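Long-range contact in acinetobacter secreted protease CpaA (Acinetobacter nosocomialis M2, PDB 6O38), which is a secreted zinc metalloprotease exported by type II secretion with the help of its chaperone CpaB: residues Y459-A473 with A485-E499. Numbering follows the deposited sequence.
Sequences YYQGNEPGDGGCGWA and ANDIAGCSFAAMRHE. With ZN (zinc ion), chain M.
In the metalloprotease domain, strand 485-487 lies between strand 459-462, parallel to it, and strand 471-473, its antiparallel hairpin partner, and the chain passes through a disulfide-tied loop into the zinc-binding helix. A485 and W472 form a hydrogen-bonded pair, A485 N to W472 O at 2.8 Å and W472 N to A485 O at 2.9 Å. On the other flank N486 N donates to Y460 O, and N486 O accepts from G462 N. The methyl of A485 is small enough to lie beside CB of Y460.

The ring of Y459 lies between the sheet and the zinc-binding helix. With CG anti to the backbone N (chi1 -162°), it has CG of selenomethionine M496 over one face, 4.0 Å from the centroid, and the selenium stands farther out above that face in a Met-aromatic contact. The backbone N of A485 lies over the opposite face, toward its rim. The hydroxyl OH of Y459 is set against N486 OD1, the amide plane turned 49° from the ring; their 2.4 Å separation is too short to trust at this resolution. The amide's ND2 donates to D487 O, which fixes its rotation.

C470 and C491 join the hairpin to the loop through a disulfide (chi3 79°). Beside it, carboxylate OD1 of D487 can accept from two successive backbone N-H groups, C491 N at 3.2 Å and, weakly, G490 N. E499 reaches back to strand 471-473, where G471, having no side chain, lets OE1 lie 3.5 Å from its CA.

One residue earlier, H498 NE2 binds zinc at 2.2 Å, alongside H502, H508 and D170 of chaperone CpaB. The three histidines fit the extended HExxHxxGxxH motif; strand and helix together are consistent with the metzincin fold of reprolysin-type proteases.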
loop_
_atom_site.group_PDB
_atom_site.type_symbol
_atom_site.label_atom_id
_atom_site.label_comp_id
_atom_site.label_asym_id
_atom_site.label_seq_id
_atom_site.Cartn_x
_atom_site.Cartn_y
_atom_site.Cartn_z
ATOM N N TYR A 459 25.806 -1.554 5.585
ATOM C CA TYR A 459 25.106 -0.567 4.778
ATOM C C TYR A 459 25.541 0.827 5.207
ATOM O O TYR A 459 25.679 1.105 6.402
ATOM C CB TYR A 459 23.587 -0.714 4.908
ATOM C CG TYR A 459 22.819 -0.033 3.802
ATOM C CD1 TYR A 459 22.443 1.297 3.910
ATOM C CD2 TYR A 459 22.481 -0.719 2.642
ATOM C CE1 TYR A 459 21.747 1.924 2.901
ATOM C CE2 TYR A 459 21.783 -0.099 1.625
ATOM C CZ TYR A 459 21.418 1.223 1.759
ATOM O OH TYR A 459 20.722 1.846 0.749
ATOM N N TYR A 460 25.756 1.700 4.225
ATOM C CA TYR A 460 26.370 3.002 4.443
ATOM C C TYR A 460 25.429 4.108 3.991
ATOM O O TYR A 460 24.877 4.050 2.888
ATOM C CB TYR A 460 27.704 3.101 3.697
ATOM C CG TYR A 460 28.381 4.448 3.811
ATOM C CD1 TYR A 460 28.885 4.893 5.025
ATOM C CD2 TYR A 460 28.526 5.270 2.700
ATOM C CE1 TYR A 460 29.509 6.122 5.131
ATOM C CE2 TYR A 460 29.148 6.499 2.797
ATOM C CZ TYR A 460 29.638 6.920 4.015
ATOM O OH TYR A 460 30.259 8.144 4.115
ATOM N N GLN A 461 25.247 5.110 4.849
ATOM C CA GLN A 461 24.441 6.289 4.550
ATOM C C GLN A 461 25.367 7.499 4.556
ATOM O O GLN A 461 25.831 7.925 5.619
ATOM C CB GLN A 461 23.310 6.448 5.566
ATOM C CG GLN A 461 22.559 7.765 5.480
ATOM C CD GLN A 461 21.362 7.808 6.412
ATOM O OE1 GLN A 461 20.243 7.481 6.019
ATOM N NE2 GLN A 461 21.596 8.208 7.658
ATOM N N GLY A 462 25.637 8.051 3.371
ATOM C CA GLY A 462 26.611 9.113 3.222
ATOM C C GLY A 462 26.026 10.325 2.514
ATOM O O GLY A 462 24.857 10.340 2.123
ATOM N N ASN A 463 26.873 11.344 2.371
ATOM C CA ASN A 463 26.501 12.586 1.703
ATOM C C ASN A 463 27.384 12.876 0.493
ATOM O O ASN A 463 27.299 13.969 -0.080
ATOM C CB ASN A 463 26.554 13.755 2.695
ATOM C CG ASN A 463 25.820 14.986 2.192
ATOM O OD1 ASN A 463 24.748 14.883 1.596
ATOM N ND2 ASN A 463 26.399 16.158 2.427
ATOM N N GLU A 464 28.227 11.928 0.093
ATOM C CA GLU A 464 29.061 12.115 -1.081
ATOM C C GLU A 464 28.208 12.069 -2.349
ATOM O O GLU A 464 27.186 11.381 -2.395
ATOM C CB GLU A 464 30.147 11.043 -1.146
ATOM C CG GLU A 464 31.028 10.945 0.099
ATOM C CD GLU A 464 30.367 10.183 1.237
ATOM O OE1 GLU A 464 29.368 9.479 0.978
ATOM O OE2 GLU A 464 30.844 10.284 2.387
ATOM N N PRO A 465 28.603 12.798 -3.392
ATOM C CA PRO A 465 27.856 12.722 -4.656
ATOM C C PRO A 465 28.114 11.404 -5.373
ATOM O O PRO A 465 29.258 10.957 -5.488
ATOM C CB PRO A 465 28.389 13.917 -5.454
ATOM C CG PRO A 465 29.765 14.142 -4.908
ATOM C CD PRO A 465 29.681 13.800 -3.444
ATOM N N GLY A 466 27.037 10.791 -5.865
ATOM C CA GLY A 466 27.167 9.593 -6.674
ATOM C C GLY A 466 27.559 9.887 -8.113
ATOM O O GLY A 466 27.343 10.981 -8.641
ATOM N N ASP A 467 28.157 8.881 -8.754
ATOM C CA ASP A 467 28.570 8.970 -10.158
ATOM C C ASP A 467 27.448 8.434 -11.049
ATOM O O ASP A 467 27.520 7.339 -11.618
ATOM C CB ASP A 467 29.863 8.197 -10.389
ATOM C CG ASP A 467 31.048 8.805 -9.678
ATOM O OD1 ASP A 467 31.044 10.032 -9.448
ATOM O OD2 ASP A 467 31.988 8.053 -9.356
ATOM N N GLY A 468 26.393 9.230 -11.168
ATOM C CA GLY A 468 25.275 8.886 -12.019
ATOM C C GLY A 468 24.083 8.280 -11.315
ATOM O O GLY A 468 23.234 7.679 -11.983
ATOM N N GLY A 469 23.989 8.420 -9.995
ATOM C CA GLY A 469 22.903 7.842 -9.230
ATOM C C GLY A 469 23.169 7.928 -7.742
ATOM O O GLY A 469 24.319 8.076 -7.319
ATOM N N CYS A 470 22.114 7.831 -6.937
ATOM C CA CYS A 470 22.226 7.998 -5.495
ATOM C C CYS A 470 22.307 6.689 -4.717
ATOM O O CYS A 470 22.324 6.728 -3.485
ATOM C CB CYS A 470 21.062 8.855 -4.982
ATOM S SG CYS A 470 19.378 8.232 -5.219
ATOM N N GLY A 471 22.363 5.546 -5.385
ATOM C CA GLY A 471 22.493 4.276 -4.693
ATOM C C GLY A 471 23.501 3.376 -5.373
ATOM O O GLY A 471 23.685 3.424 -6.591
ATOM N N TRP A 472 24.161 2.547 -4.565
ATOM C CA TRP A 472 25.143 1.604 -5.082
ATOM C C TRP A 472 25.134 0.341 -4.233
ATOM O O TRP A 472 25.005 0.409 -3.009
ATOM C CB TRP A 472 26.550 2.212 -5.102
ATOM C CG TRP A 472 26.694 3.358 -6.054
ATOM C CD1 TRP A 472 26.672 4.687 -5.746
ATOM C CD2 TRP A 472 26.864 3.278 -7.474
ATOM N NE1 TRP A 472 26.828 5.439 -6.885
ATOM C CE2 TRP A 472 26.946 4.598 -7.959
ATOM C CE3 TRP A 472 26.957 2.219 -8.383
ATOM C CZ2 TRP A 472 27.118 4.888 -9.312
ATOM C CZ3 TRP A 472 27.129 2.507 -9.724
ATOM C CH2 TRP A 472 27.208 3.831 -10.176
ATOM N N ALA A 473 25.282 -0.808 -4.897
ATOM C CA ALA A 473 25.347 -2.100 -4.224
ATOM C C ALA A 473 25.835 -3.184 -5.179
ATOM O O ALA A 473 25.367 -3.267 -6.319
ATOM C CB ALA A 473 23.983 -2.486 -3.648
ATOM N N ALA A 485 24.899 1.108 -0.259
ATOM C CA ALA A 485 24.968 2.509 0.127
ATOM C C ALA A 485 23.944 3.330 -0.643
ATOM O O ALA A 485 23.606 3.020 -1.788
ATOM C CB ALA A 485 26.373 3.081 -0.101
ATOM N N ASN A 486 23.452 4.382 0.011
ATOM C CA ASN A 486 22.685 5.434 -0.641
ATOM C C ASN A 486 23.018 6.757 0.034
ATOM O O ASN A 486 23.573 6.792 1.135
ATOM C CB ASN A 486 21.170 5.171 -0.595
ATOM C CG ASN A 486 20.606 5.206 0.813
ATOM O OD1 ASN A 486 20.403 4.168 1.435
ATOM N ND2 ASN A 486 20.326 6.405 1.314
ATOM N N ASP A 487 22.676 7.852 -0.637
ATOM C CA ASP A 487 22.916 9.179 -0.096
ATOM C C ASP A 487 21.615 9.752 0.469
ATOM O O ASP A 487 20.593 9.065 0.561
ATOM C CB ASP A 487 23.538 10.087 -1.166
ATOM C CG ASP A 487 22.538 10.543 -2.220
ATOM O OD1 ASP A 487 21.402 10.027 -2.260
ATOM O OD2 ASP A 487 22.896 11.430 -3.023
ATOM N N ILE A 488 21.651 11.025 0.850
ATOM C CA ILE A 488 20.454 11.731 1.287
ATOM C C ILE A 488 20.029 12.819 0.310
ATOM O O ILE A 488 18.872 13.265 0.374
ATOM C CB ILE A 488 20.638 12.324 2.698
ATOM C CG1 ILE A 488 21.744 13.380 2.696
ATOM C CG2 ILE A 488 20.951 11.225 3.701
ATOM C CD1 ILE A 488 21.891 14.109 4.012
ATOM N N ALA A 489 20.922 13.272 -0.575
ATOM C CA ALA A 489 20.572 14.306 -1.545
ATOM C C ALA A 489 19.386 13.889 -2.409
ATOM O O ALA A 489 18.404 14.631 -2.535
ATOM C CB ALA A 489 21.784 14.636 -2.415
ATOM N N GLY A 490 19.460 12.707 -3.015
ATOM C CA GLY A 490 18.444 12.298 -3.967
ATOM C C GLY A 490 17.700 11.028 -3.610
ATOM O O GLY A 490 16.594 10.793 -4.107
ATOM N N CYS A 491 18.287 10.201 -2.749
ATOM C CA CYS A 491 17.701 8.924 -2.368
ATOM C C CYS A 491 16.954 9.053 -1.047
ATOM O O CYS A 491 17.424 9.717 -0.118
ATOM C CB CYS A 491 18.778 7.842 -2.245
ATOM S SG CYS A 491 19.119 6.863 -3.740
ATOM N N SER A 492 15.788 8.417 -0.970
ATOM C CA SER A 492 15.022 8.340 0.263
ATOM C C SER A 492 15.304 7.008 0.954
ATOM O O SER A 492 16.102 6.191 0.488
ATOM C CB SER A 492 13.527 8.516 -0.015
ATOM O OG SER A 492 12.956 7.324 -0.525
ATOM N N PHE A 493 14.633 6.783 2.087
ATOM C CA PHE A 493 14.844 5.550 2.836
ATOM C C PHE A 493 14.275 4.323 2.134
ATOM O O PHE A 493 14.535 3.201 2.582
ATOM C CB PHE A 493 14.247 5.669 4.241
ATOM C CG PHE A 493 12.758 5.874 4.260
ATOM C CD1 PHE A 493 12.221 7.150 4.223
ATOM C CD2 PHE A 493 11.896 4.791 4.324
ATOM C CE1 PHE A 493 10.853 7.341 4.245
ATOM C CE2 PHE A 493 10.527 4.976 4.343
ATOM C CZ PHE A 493 10.005 6.252 4.306
ATOM N N ALA A 494 13.511 4.503 1.055
ATOM C CA ALA A 494 13.040 3.374 0.265
ATOM C C ALA A 494 14.129 2.778 -0.617
ATOM O O ALA A 494 13.889 1.753 -1.263
ATOM C CB ALA A 494 11.851 3.796 -0.601
ATOM N N ALA A 495 15.312 3.393 -0.657
ATOM C CA ALA A 495 16.408 2.897 -1.479
ATOM C C ALA A 495 17.082 1.668 -0.889
ATOM O O ALA A 495 17.721 0.914 -1.633
ATOM C CB ALA A 495 17.449 3.998 -1.687
HETATM N N MSE A 496 16.961 1.448 0.417
HETATM C CA MSE A 496 17.654 0.340 1.067
HETATM C C MSE A 496 17.160 -1.010 0.565
HETATM O O MSE A 496 17.962 -1.875 0.215
HETATM C CB MSE A 496 17.496 0.410 2.584
HETATM C CG MSE A 496 18.360 -0.606 3.312
HETATM SE SE MSE A 496 18.039 -0.703 5.226
HETATM C CE MSE A 496 19.511 -1.888 5.706
ATOM N N ARG A 497 15.836 -1.189 0.534
ATOM C CA ARG A 497 15.277 -2.431 0.012
ATOM C C ARG A 497 15.644 -2.647 -1.448
ATOM O O ARG A 497 15.611 -3.788 -1.922
ATOM C CB ARG A 497 13.756 -2.444 0.178
ATOM C CG ARG A 497 13.011 -1.463 -0.715
ATOM C CD ARG A 497 11.511 -1.684 -0.627
ATOM N NE ARG A 497 10.759 -0.742 -1.450
ATOM C CZ ARG A 497 9.435 -0.634 -1.437
ATOM N NH1 ARG A 497 8.713 -1.408 -0.638
ATOM N NH2 ARG A 497 8.830 0.251 -2.219
ATOM N N HIS A 498 16.000 -1.580 -2.165
ATOM C CA HIS A 498 16.456 -1.714 -3.543
ATOM C C HIS A 498 17.912 -2.157 -3.600
ATOM O O HIS A 498 18.262 -3.073 -4.353
ATOM C CB HIS A 498 16.262 -0.391 -4.288
ATOM C CG HIS A 498 16.715 -0.427 -5.714
ATOM N ND1 HIS A 498 15.892 -0.819 -6.747
ATOM C CD2 HIS A 498 17.904 -0.112 -6.280
ATOM C CE1 HIS A 498 16.555 -0.747 -7.888
ATOM N NE2 HIS A 498 17.779 -0.320 -7.631
ATOM N N GLU A 499 18.775 -1.519 -2.807
ATOM C CA GLU A 499 20.188 -1.884 -2.809
ATOM C C GLU A 499 20.405 -3.263 -2.199
ATOM O O GLU A 499 21.247 -4.032 -2.677
ATOM C CB GLU A 499 21.004 -0.827 -2.065
ATOM C CG GLU A 499 20.860 0.581 -2.630
ATOM C CD GLU A 499 21.168 0.662 -4.117
ATOM O OE1 GLU A 499 20.497 1.444 -4.822
ATOM O OE2 GLU A 499 22.071 -0.063 -4.587
HETATM ZN ZN ZN M . 19.610 -0.600 -8.872
#